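Side-chain contact in EvdO1 (Micromonospora carbonacea, PDB 4XBZ), which is probably a metal-dependent oxygenase of the phytanoyl-CoA dioxygenase family that takes part in the oxidative cyclizations of orthosomycin biosynthesis: residues P125-I130 with G233-H238. Residues are numbered along the deposited sequence; the frame is centred on the assembly and turned at random.
Sequences PLLLRI and GDLLLH
L127 and I130, one helical turn apart on the same side of their helix, each lay a methyl group against a leucine of the facing strand. CD1 of L127 meets CD2 of L235 at 4.1 Å, the two side chains crossing at about a right angle. Both leucines hold CG anti to the backbone N (chi1 175° in L127, 163° in L235), and in L127, whose bond from CA to CB runs alongside the strand, this brings CD1 up to it. The second pair is slightly closer: CG2 of I130 lies 3.9 Å from CD1 of L237, and these side chains meet at a slant. The short branch of I130 does the touching: CG2 lies anti to the backbone N, with CG1 turned beside that nitrogen (chi1 -69°). No hydrogen bond joins the segments, and all four side chains are buried. L235 and L237, two residues apart, point to the helix side of the strand; H238, next in the chain and on the other side, hydrogen-bonds through NE2 to OD2 of the nickel ligand D162. The contact thus seats helix 125-134 on the main sheet of the double-stranded beta-helix fold, where strand 235-239 runs between strands 57-61 and 179-184, with L127 also touching I183 and helix 275-293 packing against L128.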
ATOM      1  N   PRO A 125      -4.239 -13.578  12.157  1.00 31.51           N
ATOM      2  CA  PRO A 125      -2.943 -12.898  12.047  1.00 30.48           C
ATOM      3  C   PRO A 125      -2.326 -12.943  10.643  1.00 33.12           C
ATOM      4  O   PRO A 125      -1.601 -12.008  10.303  1.00 29.32           O
ATOM      5  CB  PRO A 125      -2.069 -13.655  13.052  1.00 33.78           C
ATOM      6  CG  PRO A 125      -2.677 -15.028  13.110  1.00 28.35           C
ATOM      7  CD  PRO A 125      -4.146 -14.823  12.944  1.00 30.46           C
ATOM      8  N   LEU A 126      -2.603 -13.977   9.843  1.00 31.10           N
ATOM      9  CA  LEU A 126      -2.102 -13.997   8.469  1.00 30.29           C
ATOM     10  C   LEU A 126      -2.893 -13.000   7.621  1.00 31.99           C
ATOM     11  O   LEU A 126      -2.323 -12.247   6.817  1.00 25.36           O
ATOM     12  CB  LEU A 126      -2.176 -15.403   7.861  1.00 32.28           C
ATOM     13  CG  LEU A 126      -1.234 -16.465   8.442  1.00 35.36           C
ATOM     14  CD1 LEU A 126      -1.216 -17.742   7.595  1.00 26.94           C
ATOM     15  CD2 LEU A 126       0.183 -15.924   8.644  1.00 28.60           C
ATOM     16  N   LEU A 127      -4.211 -12.993   7.809  1.00 30.61           N
ATOM     17  CA  LEU A 127      -5.071 -12.013   7.149  1.00 30.05           C
ATOM     18  C   LEU A 127      -4.620 -10.572   7.462  1.00 29.56           C
ATOM     19  O   LEU A 127      -4.367  -9.770   6.551  1.00 29.45           O
ATOM     20  CB  LEU A 127      -6.528 -12.232   7.565  1.00 27.94           C
ATOM     21  CG  LEU A 127      -7.594 -11.248   7.086  1.00 28.05           C
ATOM     22  CD1 LEU A 127      -7.541 -11.055   5.584  1.00 27.95           C
ATOM     23  CD2 LEU A 127      -9.006 -11.697   7.527  1.00 32.21           C
ATOM     24  N   LEU A 128      -4.493 -10.259   8.747  1.00 29.41           N
ATOM     25  CA  LEU A 128      -4.140  -8.904   9.187  1.00 31.62           C
ATOM     26  C   LEU A 128      -2.700  -8.465   8.823  1.00 29.41           C
ATOM     27  O   LEU A 128      -2.467  -7.296   8.515  1.00 26.78           O
ATOM     28  CB  LEU A 128      -4.346  -8.790  10.689  1.00 29.29           C
ATOM     29  CG  LEU A 128      -5.783  -8.979  11.155  1.00 28.27           C
ATOM     30  CD1 LEU A 128      -5.819  -9.047  12.676  1.00 29.53           C
ATOM     31  CD2 LEU A 128      -6.659  -7.835  10.648  1.00 32.20           C
ATOM     32  N   ARG A 129      -1.748  -9.396   8.832  1.00 28.12           N
ATOM     33  CA  ARG A 129      -0.392  -9.050   8.421  1.00 32.46           C
ATOM     34  C   ARG A 129      -0.321  -8.757   6.928  1.00 30.31           C
ATOM     35  O   ARG A 129       0.500  -7.933   6.498  1.00 28.79           O
ATOM     36  CB  ARG A 129       0.610 -10.151   8.796  1.00 28.48           C
ATOM     37  CG  ARG A 129       1.070 -10.032  10.248  1.00 33.73           C
ATOM     38  CD  ARG A 129       2.389 -10.754  10.520  1.00 33.73           C
ATOM     39  NE  ARG A 129       2.211 -12.169  10.830  1.00 38.61           N
ATOM     40  CZ  ARG A 129       1.743 -12.633  11.987  1.00 40.84           C
ATOM     41  NH1 ARG A 129       1.377 -11.795  12.954  1.00 35.81           N
ATOM     42  NH2 ARG A 129       1.627 -13.943  12.177  1.00 40.27           N
ATOM     43  N   ILE A 130      -1.167  -9.426   6.143  1.00 25.43           N
ATOM     44  CA  ILE A 130      -1.260  -9.122   4.722  1.00 25.58           C
ATOM     45  C   ILE A 130      -1.886  -7.751   4.532  1.00 27.10           C
ATOM     46  O   ILE A 130      -1.347  -6.918   3.793  1.00 24.34           O
ATOM     47  CB  ILE A 130      -2.095 -10.146   3.945  1.00 30.69           C
ATOM     48  CG1 ILE A 130      -1.380 -11.495   3.879  1.00 27.86           C
ATOM     49  CG2 ILE A 130      -2.386  -9.613   2.543  1.00 23.68           C
ATOM     50  CD1 ILE A 130      -2.295 -12.632   3.443  1.00 30.09           C
ATOM     51  N   GLY A 233     -11.844 -21.899   2.112  1.00 29.28           N
ATOM     52  CA  GLY A 233     -10.721 -21.476   2.938  1.00 32.01           C
ATOM     53  C   GLY A 233      -9.686 -20.637   2.212  1.00 28.05           C
ATOM     54  O   GLY A 233      -8.701 -20.200   2.813  1.00 30.41           O
ATOM     55  N   ASP A 234      -9.885 -20.441   0.910  1.00 32.32           N
ATOM     56  CA  ASP A 234      -9.050 -19.522   0.136  1.00 33.22           C
ATOM     57  C   ASP A 234      -9.561 -18.114   0.324  1.00 26.35           C
ATOM     58  O   ASP A 234     -10.699 -17.922   0.739  1.00 29.90           O
ATOM     59  CB  ASP A 234      -9.059 -19.850  -1.355  1.00 28.82           C
ATOM     60  CG  ASP A 234      -8.218 -21.040  -1.698  1.00 27.31           C
ATOM     61  OD1 ASP A 234      -7.393 -21.469  -0.857  1.00 33.16           O
ATOM     62  OD2 ASP A 234      -8.377 -21.536  -2.833  1.00 27.30           O
ATOM     63  N   LEU A 235      -8.728 -17.144  -0.045  1.00 31.40           N
ATOM     64  CA  LEU A 235      -9.003 -15.732   0.179  1.00 27.56           C
ATOM     65  C   LEU A 235      -8.829 -14.896  -1.084  1.00 25.09           C
ATOM     66  O   LEU A 235      -7.758 -14.892  -1.704  1.00 26.25           O
ATOM     67  CB  LEU A 235      -8.091 -15.201   1.295  1.00 27.28           C
ATOM     68  CG  LEU A 235      -7.942 -13.678   1.384  1.00 26.46           C
ATOM     69  CD1 LEU A 235      -9.215 -13.007   1.865  1.00 22.98           C
ATOM     70  CD2 LEU A 235      -6.738 -13.284   2.243  1.00 27.49           C
ATOM     71  N   LEU A 236      -9.883 -14.192  -1.469  1.00 22.73           N
ATOM     72  CA  LEU A 236      -9.778 -13.243  -2.568  1.00 26.20           C
ATOM     73  C   LEU A 236      -9.688 -11.798  -2.043  1.00 25.15           C
ATOM     74  O   LEU A 236     -10.571 -11.309  -1.335  1.00 24.63           O
ATOM     75  CB  LEU A 236     -10.959 -13.377  -3.539  1.00 24.29           C
ATOM     76  CG  LEU A 236     -10.888 -12.437  -4.756  1.00 24.06           C
ATOM     77  CD1 LEU A 236      -9.754 -12.834  -5.679  1.00 21.07           C
ATOM     78  CD2 LEU A 236     -12.207 -12.370  -5.524  1.00 23.85           C
ATOM     79  N   LEU A 237      -8.588 -11.141  -2.391  1.00 26.94           N
ATOM     80  CA  LEU A 237      -8.370  -9.731  -2.102  1.00 23.89           C
ATOM     81  C   LEU A 237      -8.729  -8.933  -3.337  1.00 24.78           C
ATOM     82  O   LEU A 237      -8.179  -9.185  -4.421  1.00 21.38           O
ATOM     83  CB  LEU A 237      -6.909  -9.476  -1.706  1.00 22.24           C
ATOM     84  CG  LEU A 237      -6.441 -10.295  -0.498  1.00 26.32           C
ATOM     85  CD1 LEU A 237      -4.926 -10.301  -0.356  1.00 19.01           C
ATOM     86  CD2 LEU A 237      -7.120  -9.789   0.775  1.00 21.25           C
ATOM     87  N   HIS A 238      -9.651  -7.982  -3.206  1.00 23.97           N
ATOM     88  CA  HIS A 238      -9.854  -7.082  -4.328  1.00 24.10           C
ATOM     89  C   HIS A 238     -10.004  -5.618  -3.931  1.00 26.66           C
ATOM     90  O   HIS A 238     -10.572  -5.254  -2.893  1.00 25.66           O
ATOM     91  CB  HIS A 238     -11.032  -7.570  -5.209  1.00 28.60           C
ATOM     92  CG  HIS A 238     -12.400  -7.134  -4.773  1.00 26.05           C
ATOM     93  ND1 HIS A 238     -13.273  -7.982  -4.119  1.00 35.83           N
ATOM     94  CD2 HIS A 238     -13.093  -5.995  -5.011  1.00 28.23           C
ATOM     95  CE1 HIS A 238     -14.425  -7.361  -3.921  1.00 35.98           C
ATOM     96  NE2 HIS A 238     -14.341  -6.152  -4.451  1.00 38.09           N
TER